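Local coordinates for glycerol-3-phosphate dehydrogenase [NAD(P)+] (Coxiella burnetii, PDB 3K96), which probably catalyses the NAD(P)H-dependent reduction of dihydroxyacetone phosphate to sn-glycerol 3-phosphate, the key precursor for phospholipid synthesis, at residues I32-A37 against Q53-W58; I103-P108 against T127-G132; G248-V253 against H321-P326. All coordinates share one frame; numbering follows the deposited sequence.

Contact 1 (I32-A37 against Q53-W58); sequences IAILGA and QKVRLW
Chi1 of Ile34 (-68°) puts CG1 beside the backbone N and leaves CG2 opposite it, while Leu57 swings CG to the far side of its own N (chi1 -177°); together these rotations bring Ile34 CG2 to 3.6 Å from Leu57 CD1, the closest apolar approach of the two segments. The residues are bridge partners on parallel strands 32-35 and 55-58, whose axes run 19° apart in the first beta-alpha-beta unit of a Rossmann-type domain. On the same face the other branch of Ile34 reaches Val55, with CD1 4.0 Å from Val55 CG1. Ile32 lies alongside Val55, pointing the same way, and Ala37 CB ends the row 4.0 Å from Leu57 CG. The crossover helix 39-49 covers this face through Thr42, Ala45 and Leu48. On the other face Leu35 meets the indole of Trp58 obliquely, Leu35 CB lying 3.9 Å from Trp58 CE3, and Leu93 touches both. The extended chain of Arg56 leaves the contact there, and its NH1 bonds to the carbonyl oxygens of Ser96 and Glu98.

Five backbone hydrogen bonds alternate between the strands. The longest, Ile32 N to Lys54 O at 3.2 Å, is at the entry, whereas Ile34 N to Arg56 O is only 2.7 Å and almost straight. The ladder closes with Gly36 N to Trp58 O at 2.9 Å. Gly36, at backbone angles where a CB would press on the carbonyl oxygen of Leu35, begins what is probably the Rossmann GxGxxG motif, with Gly38 and Gly41. The chemistry thus implies a strand pair held by backbone amides and packed with apolar side chains on both faces.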
ATOM      1  N   ILE A  32      10.069 -20.479  26.388  1.00 35.28           N
ATOM      2  CA  ILE A  32       9.417 -20.661  25.102  1.00 32.18           C
ATOM      3  C   ILE A  32      10.533 -21.010  24.128  1.00 31.59           C
ATOM      4  O   ILE A  32      11.654 -20.513  24.262  1.00 32.45           O
ATOM      5  CB  ILE A  32       8.606 -19.422  24.679  1.00 32.41           C
ATOM      6  CG1 ILE A  32       7.892 -19.677  23.331  1.00 32.56           C
ATOM      7  CG2 ILE A  32       9.488 -18.190  24.639  1.00 29.06           C
ATOM      8  CD1 ILE A  32       6.851 -18.635  23.012  1.00 31.94           C
ATOM      9  N   ALA A  33      10.264 -21.915  23.197  1.00 29.97           N
ATOM     10  CA  ALA A  33      11.262 -22.295  22.211  1.00 29.24           C
ATOM     11  C   ALA A  33      10.932 -21.650  20.865  1.00 29.01           C
ATOM     12  O   ALA A  33       9.771 -21.664  20.423  1.00 28.10           O
ATOM     13  CB  ALA A  33      11.339 -23.840  22.059  1.00 28.15           C
ATOM     14  N   ILE A  34      11.954 -21.069  20.238  1.00 28.86           N
ATOM     15  CA  ILE A  34      11.822 -20.504  18.893  1.00 28.77           C
ATOM     16  C   ILE A  34      12.703 -21.317  17.952  1.00 28.66           C
ATOM     17  O   ILE A  34      13.924 -21.337  18.096  1.00 28.19           O
ATOM     18  CB  ILE A  34      12.225 -19.019  18.847  1.00 29.05           C
ATOM     19  CG1 ILE A  34      11.199 -18.189  19.635  1.00 29.73           C
ATOM     20  CG2 ILE A  34      12.339 -18.563  17.405  1.00 27.01           C
ATOM     21  CD1 ILE A  34      11.531 -16.727  19.791  1.00 31.46           C
ATOM     22  N   LEU A  35      12.063 -21.992  17.000  1.00 27.92           N
ATOM     23  CA  LEU A  35      12.733 -22.843  16.038  1.00 28.14           C
ATOM     24  C   LEU A  35      12.924 -22.047  14.745  1.00 28.87           C
ATOM     25  O   LEU A  35      11.953 -21.732  14.057  1.00 27.89           O
ATOM     26  CB  LEU A  35      11.885 -24.110  15.778  1.00 28.09           C
ATOM     27  CG  LEU A  35      11.414 -24.901  17.019  1.00 29.85           C
ATOM     28  CD1 LEU A  35      10.675 -26.196  16.614  1.00 25.11           C
ATOM     29  CD2 LEU A  35      12.563 -25.212  17.990  1.00 25.04           C
ATOM     30  N   GLY A  36      14.176 -21.724  14.440  1.00 29.81           N
ATOM     31  CA  GLY A  36      14.533 -20.900  13.265  1.00 30.66           C
ATOM     32  C   GLY A  36      15.273 -19.658  13.739  1.00 30.40           C
ATOM     33  O   GLY A  36      14.675 -18.729  14.316  1.00 30.19           O
ATOM     34  N   ALA A  37      16.574 -19.623  13.483  1.00 30.56           N
ATOM     35  CA  ALA A  37      17.390 -18.521  13.928  1.00 30.22           C
ATOM     36  C   ALA A  37      17.741 -17.565  12.807  1.00 31.06           C
ATOM     37  O   ALA A  37      18.873 -17.059  12.721  1.00 31.72           O
ATOM     38  CB  ALA A  37      18.643 -19.047  14.626  1.00 28.93           C
ATOM     39  N   GLN A  53      11.634 -12.822  29.813  1.00 35.98           N
ATOM     40  CA  GLN A  53      11.163 -14.181  29.577  1.00 35.97           C
ATOM     41  C   GLN A  53      12.327 -15.056  29.134  1.00 36.27           C
ATOM     42  O   GLN A  53      13.230 -14.602  28.424  1.00 37.58           O
ATOM     43  CB  GLN A  53      10.074 -14.186  28.498  1.00 36.16           C
ATOM     44  CG  GLN A  53       8.843 -13.368  28.859  1.00 34.21           C
ATOM     45  CD  GLN A  53       7.932 -13.145  27.669  1.00 36.38           C
ATOM     46  OE1 GLN A  53       7.829 -14.001  26.783  1.00 34.14           O
ATOM     47  NE2 GLN A  53       7.272 -11.976  27.629  1.00 33.15           N
ATOM     48  N   LYS A  54      12.316 -16.310  29.554  1.00 36.14           N
ATOM     49  CA  LYS A  54      13.344 -17.249  29.148  1.00 36.76           C
ATOM     50  C   LYS A  54      13.036 -17.709  27.742  1.00 35.36           C
ATOM     51  O   LYS A  54      11.914 -18.138  27.466  1.00 35.88           O
ATOM     52  CB  LYS A  54      13.362 -18.474  30.062  1.00 37.64           C
ATOM     53  CG  LYS A  54      13.591 -18.138  31.529  1.00 42.39           C
ATOM     54  CD  LYS A  54      13.451 -19.386  32.411  1.00 48.11           C
ATOM     55  CE  LYS A  54      13.397 -19.024  33.905  1.00 50.99           C
ATOM     56  NZ  LYS A  54      12.148 -18.253  34.246  1.00 52.71           N
ATOM     57  N   VAL A  55      14.030 -17.650  26.867  1.00 33.34           N
ATOM     58  CA  VAL A  55      13.847 -18.050  25.506  1.00 32.52           C
ATOM     59  C   VAL A  55      14.948 -18.956  25.022  1.00 32.21           C
ATOM     60  O   VAL A  55      16.127 -18.707  25.283  1.00 33.99           O
ATOM     61  CB  VAL A  55      13.827 -16.812  24.556  1.00 32.58           C
ATOM     62  CG1 VAL A  55      13.608 -17.270  23.123  1.00 29.23           C
ATOM     63  CG2 VAL A  55      12.759 -15.822  24.987  1.00 31.23           C
ATOM     64  N   ARG A  56      14.562 -19.995  24.288  1.00 31.62           N
ATOM     65  CA  ARG A  56      15.507 -20.920  23.689  1.00 31.64           C
ATOM     66  C   ARG A  56      15.373 -20.803  22.168  1.00 32.12           C
ATOM     67  O   ARG A  56      14.303 -21.048  21.602  1.00 31.29           O
ATOM     68  CB  ARG A  56      15.230 -22.355  24.114  1.00 31.65           C
ATOM     69  CG  ARG A  56      15.364 -22.596  25.595  1.00 32.50           C
ATOM     70  CD  ARG A  56      15.025 -24.037  25.911  1.00 36.15           C
ATOM     71  NE  ARG A  56      15.022 -24.302  27.343  1.00 37.17           N
ATOM     72  CZ  ARG A  56      14.784 -25.490  27.889  1.00 37.74           C
ATOM     73  NH1 ARG A  56      14.512 -26.545  27.125  1.00 36.65           N
ATOM     74  NH2 ARG A  56      14.820 -25.619  29.211  1.00 39.92           N
ATOM     75  N   LEU A  57      16.477 -20.459  21.524  1.00 31.84           N
ATOM     76  CA  LEU A  57      16.517 -20.284  20.093  1.00 32.80           C
ATOM     77  C   LEU A  57      17.295 -21.409  19.445  1.00 33.36           C
ATOM     78  O   LEU A  57      18.470 -21.588  19.730  1.00 36.17           O
ATOM     79  CB  LEU A  57      17.198 -18.945  19.780  1.00 31.78           C
ATOM     80  CG  LEU A  57      17.280 -18.532  18.315  1.00 33.32           C
ATOM     81  CD1 LEU A  57      15.877 -18.371  17.740  1.00 30.80           C
ATOM     82  CD2 LEU A  57      18.087 -17.235  18.192  1.00 32.63           C
ATOM     83  N   TRP A  58      16.653 -22.141  18.554  1.00 34.42           N
ATOM     84  CA  TRP A  58      17.273 -23.269  17.859  1.00 35.36           C
ATOM     85  C   TRP A  58      17.481 -22.982  16.380  1.00 37.47           C
ATOM     86  O   TRP A  58      16.657 -22.336  15.724  1.00 36.11           O
ATOM     87  CB  TRP A  58      16.379 -24.496  17.992  1.00 35.36           C
ATOM     88  CG  TRP A  58      16.811 -25.731  17.221  1.00 34.29           C
ATOM     89  CD1 TRP A  58      17.724 -26.675  17.624  1.00 39.06           C
ATOM     90  CD2 TRP A  58      16.296 -26.189  15.961  1.00 35.23           C
ATOM     91  NE1 TRP A  58      17.830 -27.668  16.679  1.00 37.72           N
ATOM     92  CE2 TRP A  58      16.963 -27.399  15.650  1.00 36.60           C
ATOM     93  CE3 TRP A  58      15.340 -25.689  15.055  1.00 36.24           C
ATOM     94  CZ2 TRP A  58      16.709 -28.115  14.478  1.00 36.23           C
ATOM     95  CZ3 TRP A  58      15.078 -26.404  13.896  1.00 38.33           C
ATOM     96  CH2 TRP A  58      15.767 -27.609  13.615  1.00 39.70           C
TER

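Contact 2 (I103-P108 against T127-G132); sequences ILIVVP and TRIAWG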
ATOM      1  N   ILE A 103       5.869 -23.582  21.506  1.00 31.43           N
ATOM      2  CA  ILE A 103       6.869 -23.521  20.452  1.00 30.74           C
ATOM      3  C   ILE A 103       6.467 -22.550  19.343  1.00 30.35           C
ATOM      4  O   ILE A 103       5.328 -22.565  18.879  1.00 29.38           O
ATOM      5  CB  ILE A 103       7.009 -24.913  19.822  1.00 31.11           C
ATOM      6  CG1 ILE A 103       7.188 -25.973  20.928  1.00 31.65           C
ATOM      7  CG2 ILE A 103       8.139 -24.937  18.822  1.00 28.62           C
ATOM      8  CD1 ILE A 103       7.050 -27.396  20.444  1.00 32.38           C
ATOM      9  N   LEU A 104       7.421 -21.730  18.915  1.00 29.90           N
ATOM     10  CA  LEU A 104       7.200 -20.728  17.867  1.00 28.95           C
ATOM     11  C   LEU A 104       8.162 -20.991  16.714  1.00 28.94           C
ATOM     12  O   LEU A 104       9.370 -20.797  16.835  1.00 28.00           O
ATOM     13  CB  LEU A 104       7.391 -19.328  18.449  1.00 29.50           C
ATOM     14  CG  LEU A 104       7.373 -18.142  17.487  1.00 30.36           C
ATOM     15  CD1 LEU A 104       6.081 -18.097  16.642  1.00 26.11           C
ATOM     16  CD2 LEU A 104       7.565 -16.876  18.302  1.00 30.45           C
ATOM     17  N   ILE A 105       7.620 -21.487  15.613  1.00 28.09           N
ATOM     18  CA  ILE A 105       8.415 -21.850  14.459  1.00 28.79           C
ATOM     19  C   ILE A 105       8.554 -20.673  13.485  1.00 29.47           C
ATOM     20  O   ILE A 105       7.562 -20.106  13.061  1.00 28.19           O
ATOM     21  CB  ILE A 105       7.759 -23.020  13.686  1.00 28.63           C
ATOM     22  CG1 ILE A 105       7.534 -24.230  14.619  1.00 30.32           C
ATOM     23  CG2 ILE A 105       8.599 -23.371  12.470  1.00 28.66           C
ATOM     24  CD1 ILE A 105       6.786 -25.393  13.972  1.00 27.61           C
ATOM     25  N   VAL A 106       9.793 -20.360  13.103  1.00 29.94           N
ATOM     26  CA  VAL A 106      10.064 -19.249  12.204  1.00 30.80           C
ATOM     27  C   VAL A 106      11.144 -19.632  11.176  1.00 31.99           C
ATOM     28  O   VAL A 106      12.109 -18.918  10.988  1.00 33.90           O
ATOM     29  CB  VAL A 106      10.522 -17.984  12.986  1.00 31.19           C
ATOM     30  CG1 VAL A 106      10.455 -16.768  12.091  1.00 33.17           C
ATOM     31  CG2 VAL A 106       9.636 -17.737  14.217  1.00 32.09           C
ATOM     32  N   VAL A 107      10.978 -20.773  10.521  1.00 31.11           N
ATOM     33  CA  VAL A 107      11.903 -21.200   9.489  1.00 29.36           C
ATOM     34  C   VAL A 107      11.302 -20.855   8.106  1.00 29.39           C
ATOM     35  O   VAL A 107      10.126 -20.513   7.996  1.00 29.28           O
ATOM     36  CB  VAL A 107      12.182 -22.697   9.617  1.00 29.45           C
ATOM     37  CG1 VAL A 107      12.797 -23.000  10.989  1.00 28.59           C
ATOM     38  CG2 VAL A 107      10.917 -23.513   9.423  1.00 27.15           C
ATOM     39  N   PRO A 108      12.105 -20.912   7.052  1.00 29.08           N
ATOM     40  CA  PRO A 108      11.489 -20.636   5.764  1.00 29.94           C
ATOM     41  C   PRO A 108      10.395 -21.659   5.415  1.00 29.56           C
ATOM     42  O   PRO A 108      10.414 -22.793   5.907  1.00 29.05           O
ATOM     43  CB  PRO A 108      12.661 -20.751   4.782  1.00 29.65           C
ATOM     44  CG  PRO A 108      13.855 -20.440   5.586  1.00 29.45           C
ATOM     45  CD  PRO A 108      13.560 -21.073   6.942  1.00 30.44           C
ATOM     46  N   THR A 127       1.413 -29.591  24.262  1.00 30.50           N
ATOM     47  CA  THR A 127       2.185 -28.816  23.321  1.00 29.96           C
ATOM     48  C   THR A 127       1.286 -27.888  22.498  1.00 28.18           C
ATOM     49  O   THR A 127       0.202 -28.284  22.058  1.00 26.88           O
ATOM     50  CB  THR A 127       2.960 -29.730  22.376  1.00 30.53           C
ATOM     51  OG1 THR A 127       3.971 -30.394  23.125  1.00 33.44           O
ATOM     52  CG2 THR A 127       3.618 -28.922  21.211  1.00 31.35           C
ATOM     53  N   ARG A 128       1.739 -26.641  22.346  1.00 27.58           N
ATOM     54  CA  ARG A 128       1.058 -25.631  21.539  1.00 27.57           C
ATOM     55  C   ARG A 128       2.075 -25.105  20.551  1.00 28.21           C
ATOM     56  O   ARG A 128       3.219 -24.840  20.914  1.00 29.35           O
ATOM     57  CB  ARG A 128       0.503 -24.516  22.413  1.00 28.39           C
ATOM     58  CG  ARG A 128      -0.419 -25.049  23.498  1.00 27.58           C
ATOM     59  CD  ARG A 128      -1.134 -23.936  24.197  1.00 29.10           C
ATOM     60  NE  ARG A 128      -0.269 -23.093  25.009  1.00 26.86           N
ATOM     61  CZ  ARG A 128      -0.720 -22.095  25.757  1.00 29.18           C
ATOM     62  NH1 ARG A 128      -2.015 -21.816  25.781  1.00 31.49           N
ATOM     63  NH2 ARG A 128       0.114 -21.376  26.475  1.00 30.92           N
ATOM     64  N   ILE A 129       1.636 -24.931  19.312  1.00 27.67           N
ATOM     65  CA  ILE A 129       2.515 -24.552  18.223  1.00 28.35           C
ATOM     66  C   ILE A 129       2.086 -23.284  17.500  1.00 27.80           C
ATOM     67  O   ILE A 129       0.996 -23.195  16.962  1.00 27.15           O
ATOM     68  CB  ILE A 129       2.619 -25.720  17.203  1.00 27.98           C
ATOM     69  CG1 ILE A 129       3.292 -26.932  17.863  1.00 29.15           C
ATOM     70  CG2 ILE A 129       3.452 -25.330  15.945  1.00 27.61           C
ATOM     71  CD1 ILE A 129       3.210 -28.168  17.031  1.00 31.12           C
ATOM     72  N   ALA A 130       2.966 -22.293  17.507  1.00 28.37           N
ATOM     73  CA  ALA A 130       2.711 -21.043  16.800  1.00 27.37           C
ATOM     74  C   ALA A 130       3.787 -20.932  15.753  1.00 27.68           C
ATOM     75  O   ALA A 130       4.808 -21.586  15.874  1.00 26.66           O
ATOM     76  CB  ALA A 130       2.755 -19.856  17.755  1.00 26.13           C
ATOM     77  N   TRP A 131       3.542 -20.154  14.688  1.00 27.10           N
ATOM     78  CA  TRP A 131       4.565 -19.935  13.671  1.00 27.20           C
ATOM     79  C   TRP A 131       4.516 -18.506  13.105  1.00 28.22           C
ATOM     80  O   TRP A 131       3.470 -17.836  13.096  1.00 27.28           O
ATOM     81  CB  TRP A 131       4.484 -20.948  12.517  1.00 26.67           C
ATOM     82  CG  TRP A 131       3.187 -20.886  11.776  1.00 26.45           C
ATOM     83  CD1 TRP A 131       2.891 -20.097  10.695  1.00 25.99           C
ATOM     84  CD2 TRP A 131       2.008 -21.614  12.078  1.00 25.19           C
ATOM     85  NE1 TRP A 131       1.586 -20.296  10.310  1.00 27.78           N
ATOM     86  CE2 TRP A 131       1.023 -21.225  11.148  1.00 29.36           C
ATOM     87  CE3 TRP A 131       1.681 -22.562  13.053  1.00 30.19           C
ATOM     88  CZ2 TRP A 131      -0.259 -21.754  11.162  1.00 29.61           C
ATOM     89  CZ3 TRP A 131       0.401 -23.086  13.068  1.00 28.62           C
ATOM     90  CH2 TRP A 131      -0.555 -22.677  12.128  1.00 30.27           C
ATOM     91  N   GLY A 132       5.694 -18.063  12.674  1.00 29.01           N
ATOM     92  CA  GLY A 132       5.894 -16.780  12.011  1.00 29.04           C
ATOM     93  C   GLY A 132       6.231 -17.011  10.549  1.00 29.05           C
ATOM     94  O   GLY A 132       6.366 -16.043   9.775  1.00 28.54           O
TER
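The indole of Trp131 turns away from Ile105 toward helix 143-151, where Leu143 and His144 touch it, and across the contact the side chain touches through CB, 3.2 Å from Ile105 O and 4.0 Å from Ile105 CB. The second flat group, the guanidinium of Arg128, also leads away, with NE salt-bridged to Asp102 and NH2 to Asp188, while its backbone O accepts from Ile103 N. The setting is a Rossmann-type beta-alpha-beta unit: parallel strands 102-105 and 128-131, joined through helix 109-119, with segment axes 28° apart.

Behind the turn of Trp131 is a first torsion that puts CG between the backbone N and the carbonyl carbon (chi1 61°). On the same face Ile105 CD1 rests 3.9 Å from Ile129 CG2, and just before the strand Thr127 CG2 meets Ile103 CD1 at 3.8 Å, the two side chains of each pair running at a slant to one another. Helix 109-119 covers Ile103 and Ile105 through Met119, adding Phe112 and Ile116 over Ile105. On the opposite face Leu104 CD1 lies 3.9 Å from Ala130 CB, with Phe185 and Leu189 packed on the alanine.

Four backbone hydrogen bonds fix the register. Ala130 N to Ile103 O is practically straight at 2.7 Å, and Ile105 N bonds to Ala130 O. Past the strand Val106 touches Trp40, a predicted NADPH-binding residue, so the carboxyl end of this pair probably helps line the cofactor site. There Ile105 O accepts Gly132 N at 2.8 Å and also receives a CA-H contact from Trp131 CA at 3.1 Å.

Contact 3 (G248-V253 against H321-P326); sequences GRLVSV and HAIEMP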
ATOM      1  N   GLY A 248      -7.109 -11.684  -2.453  1.00 33.60           N
ATOM      2  CA  GLY A 248      -8.478 -11.769  -1.923  1.00 34.51           C
ATOM      3  C   GLY A 248      -9.250 -12.964  -2.464  1.00 36.10           C
ATOM      4  O   GLY A 248     -10.019 -13.612  -1.730  1.00 36.11           O
ATOM      5  N   ARG A 249      -9.034 -13.273  -3.742  1.00 36.07           N
ATOM      6  CA  ARG A 249      -9.697 -14.406  -4.382  1.00 36.17           C
ATOM      7  C   ARG A 249      -9.270 -15.729  -3.724  1.00 35.39           C
ATOM      8  O   ARG A 249     -10.096 -16.595  -3.423  1.00 34.54           O
ATOM      9  CB  ARG A 249      -9.388 -14.423  -5.883  1.00 36.81           C
ATOM     10  CG  ARG A 249     -10.207 -15.436  -6.642  1.00 40.53           C
ATOM     11  CD  ARG A 249     -10.073 -15.301  -8.187  1.00 44.84           C
ATOM     12  NE  ARG A 249     -10.478 -13.981  -8.665  1.00 43.78           N
ATOM     13  CZ  ARG A 249      -9.660 -13.046  -9.134  1.00 44.99           C
ATOM     14  NH1 ARG A 249     -10.165 -11.884  -9.525  1.00 47.42           N
ATOM     15  NH2 ARG A 249      -8.353 -13.263  -9.248  1.00 45.74           N
ATOM     16  N   LEU A 250      -7.976 -15.879  -3.516  1.00 33.60           N
ATOM     17  CA  LEU A 250      -7.447 -17.050  -2.876  1.00 32.98           C
ATOM     18  C   LEU A 250      -7.998 -17.175  -1.442  1.00 33.56           C
ATOM     19  O   LEU A 250      -8.460 -18.246  -1.026  1.00 32.94           O
ATOM     20  CB  LEU A 250      -5.933 -16.971  -2.843  1.00 33.19           C
ATOM     21  CG  LEU A 250      -5.227 -18.178  -2.218  1.00 34.10           C
ATOM     22  CD1 LEU A 250      -5.537 -19.424  -3.023  1.00 32.08           C
ATOM     23  CD2 LEU A 250      -3.716 -17.944  -2.123  1.00 30.18           C
ATOM     24  N   VAL A 251      -7.951 -16.077  -0.703  1.00 33.30           N
ATOM     25  CA  VAL A 251      -8.459 -16.036   0.644  1.00 34.22           C
ATOM     26  C   VAL A 251      -9.946 -16.423   0.636  1.00 36.87           C
ATOM     27  O   VAL A 251     -10.391 -17.299   1.411  1.00 33.99           O
ATOM     28  CB  VAL A 251      -8.281 -14.618   1.243  1.00 34.83           C
ATOM     29  CG1 VAL A 251      -9.108 -14.437   2.526  1.00 31.20           C
ATOM     30  CG2 VAL A 251      -6.808 -14.340   1.480  1.00 34.01           C
ATOM     31  N   SER A 252     -10.698 -15.822  -0.285  1.00 38.02           N
ATOM     32  CA  SER A 252     -12.133 -16.063  -0.357  1.00 40.31           C
ATOM     33  C   SER A 252     -12.486 -17.502  -0.603  1.00 40.78           C
ATOM     34  O   SER A 252     -13.378 -18.038   0.052  1.00 41.61           O
ATOM     35  CB  SER A 252     -12.790 -15.192  -1.430  1.00 41.27           C
ATOM     36  OG  SER A 252     -14.199 -15.332  -1.333  1.00 45.16           O
ATOM     37  N   VAL A 253     -11.783 -18.131  -1.538  1.00 41.96           N
ATOM     38  CA  VAL A 253     -12.001 -19.527  -1.886  1.00 42.01           C
ATOM     39  C   VAL A 253     -11.721 -20.498  -0.723  1.00 43.30           C
ATOM     40  O   VAL A 253     -12.310 -21.595  -0.663  1.00 43.08           O
ATOM     41  CB  VAL A 253     -11.147 -19.926  -3.098  1.00 42.20           C
ATOM     42  CG1 VAL A 253     -11.117 -21.436  -3.259  1.00 42.52           C
ATOM     43  CG2 VAL A 253     -11.660 -19.234  -4.359  1.00 41.80           C
ATOM     44  N   HIS A 321      -7.308 -25.880  -7.717  1.00 45.35           N
ATOM     45  CA  HIS A 321      -8.646 -25.402  -7.429  1.00 44.34           C
ATOM     46  C   HIS A 321      -9.203 -24.413  -8.463  1.00 43.70           C
ATOM     47  O   HIS A 321     -10.181 -23.716  -8.198  1.00 42.88           O
ATOM     48  CB  HIS A 321      -8.627 -24.761  -6.047  1.00 44.39           C
ATOM     49  CG  HIS A 321      -8.202 -25.697  -4.956  1.00 44.81           C
ATOM     50  ND1 HIS A 321      -9.077 -26.565  -4.339  1.00 43.47           N
ATOM     51  CD2 HIS A 321      -7.000 -25.897  -4.368  1.00 44.18           C
ATOM     52  CE1 HIS A 321      -8.433 -27.258  -3.417  1.00 47.00           C
ATOM     53  NE2 HIS A 321      -7.171 -26.872  -3.411  1.00 46.74           N
ATOM     54  N   ALA A 322      -8.597 -24.360  -9.643  1.00 43.25           N
ATOM     55  CA  ALA A 322      -9.046 -23.427 -10.700  1.00 42.96           C
ATOM     56  C   ALA A 322      -9.231 -21.983 -10.181  1.00 42.58           C
ATOM     57  O   ALA A 322     -10.286 -21.373 -10.339  1.00 42.96           O
ATOM     58  CB  ALA A 322     -10.344 -23.939 -11.357  1.00 42.87           C
ATOM     59  N   ILE A 323      -8.192 -21.441  -9.562  1.00 41.51           N
ATOM     60  CA  ILE A 323      -8.245 -20.094  -9.048  1.00 40.75           C
ATOM     61  C   ILE A 323      -7.430 -19.197  -9.946  1.00 40.06           C
ATOM     62  O   ILE A 323      -6.265 -19.458 -10.195  1.00 39.55           O
ATOM     63  CB  ILE A 323      -7.663 -20.005  -7.637  1.00 41.04           C
ATOM     64  CG1 ILE A 323      -8.369 -20.996  -6.710  1.00 42.11           C
ATOM     65  CG2 ILE A 323      -7.803 -18.603  -7.106  1.00 38.38           C
ATOM     66  CD1 ILE A 323      -7.821 -20.984  -5.298  1.00 43.78           C
ATOM     67  N   GLU A 324      -8.051 -18.134 -10.422  1.00 39.71           N
ATOM     68  CA  GLU A 324      -7.373 -17.201 -11.283  1.00 40.15           C
ATOM     69  C   GLU A 324      -6.494 -16.240 -10.484  1.00 38.14           C
ATOM     70  O   GLU A 324      -6.989 -15.481  -9.654  1.00 36.93           O
ATOM     71  CB  GLU A 324      -8.365 -16.370 -12.080  1.00 40.45           C
ATOM     72  CG  GLU A 324      -7.615 -15.476 -13.081  1.00 47.38           C
ATOM     73  CD  GLU A 324      -8.495 -14.462 -13.787  1.00 53.87           C
ATOM     74  OE1 GLU A 324      -9.685 -14.336 -13.420  1.00 59.80           O
ATOM     75  OE2 GLU A 324      -7.977 -13.782 -14.703  1.00 58.65           O
ATOM     76  N   MET A 325      -5.195 -16.266 -10.761  1.00 35.82           N
ATOM     77  CA  MET A 325      -4.237 -15.403 -10.085  1.00 34.92           C
ATOM     78  C   MET A 325      -3.234 -14.987 -11.139  1.00 34.24           C
ATOM     79  O   MET A 325      -2.194 -15.621 -11.282  1.00 31.48           O
ATOM     80  CB  MET A 325      -3.539 -16.172  -8.946  1.00 35.18           C
ATOM     81  CG  MET A 325      -4.506 -16.809  -7.973  1.00 34.97           C
ATOM     82  SD  MET A 325      -3.653 -17.444  -6.514  1.00 35.93           S
ATOM     83  CE  MET A 325      -3.069 -15.886  -5.816  1.00 28.27           C
ATOM     84  N   PRO A 326      -3.562 -13.922 -11.895  1.00 34.54           N
ATOM     85  CA  PRO A 326      -2.749 -13.452 -13.024  1.00 34.23           C
ATOM     86  C   PRO A 326      -1.328 -13.048 -12.703  1.00 32.81           C
ATOM     87  O   PRO A 326      -0.430 -13.402 -13.468  1.00 33.76           O
ATOM     88  CB  PRO A 326      -3.536 -12.249 -13.596  1.00 35.25           C
ATOM     89  CG  PRO A 326      -4.859 -12.216 -12.873  1.00 36.79           C
ATOM     90  CD  PRO A 326      -4.834 -13.191 -11.740  1.00 34.74           C
TER
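The C-terminal turns of helix 233-253 lie against the irregular segment 321-326, and the nearest pair of CA atoms, Leu250 CA and Ile323 CA, is 6.9 Å apart. The segment is the connection between helices 307-320 and 326-336 in the all-helical C-terminal part of the enzyme. It starts with a Schellman motif: Ala322, at positive phi, is the C-prime residue, and Ile323 N bonds back to Ala318 O. It finishes with Met325 in the N-cap position of the next helix.

Released from the helix end, Ile323 points its side chain at helix 233-253 and divides its two branches between three partners. The Ile323 side chain crosses that of Leu250 at about a right angle, CD1 3.6 Å from Leu250 CD1, and reaches tip to tip toward that of Val253, CD1 3.9 Å from Val253 CG1. The other branch runs beside Arg249 in the reverse direction, with Ile323 CG2 4.0 Å from Arg249 CG. Met325 adds a looser touch, its CE 4.3 Å from Leu250 CB. Behind this apolar row Leu250 also packs on Leu211 and Val215 of helix 206-228, and Met325 on Val314 and Ala318 of helix 307-320. His321 makes an edge-to-face ring contact with Phe254 just past the helix.

At the solvent side Arg249 bends at chi3 (-59°), carrying its guanidinium over the backbone of Glu324. Glu324 OE1 lies over one face of that group, 4.5 Å from Arg249 NH2; no N-H points at it, so the attraction is probably one of charge alone. The directed bond goes instead to the peptide: Arg249 NH2 donates to Glu324 O at 2.6 Å, bent to 140° at the hydrogen, with the oxygen 22° out of the guanidinium plane.

Overall arrangement
Contacts 1 and 2 belong to the parallel part of one mixed sheet, with centres 10 Å apart, and strands 32-35 and 102-105 are neighbours within it. Probable hydrogen bonds join them directly: Ala33 O to Leu104 N at 2.8 Å and Leu35 O to Val106 N at 2.7 Å. Both therefore deliver their carboxyl-end loops to one region, by the predicted NADPH-binding residues Ser39 and Trp40 and, past Gly132, Lys134. Contact 3 lies in the helical C-terminal part, its centre about 35 Å from that of contact 1 and about 26 Å from that of contact 2. Its Leu250 side chain is still about 10 Å from that of Lys216, the predicted proton acceptor.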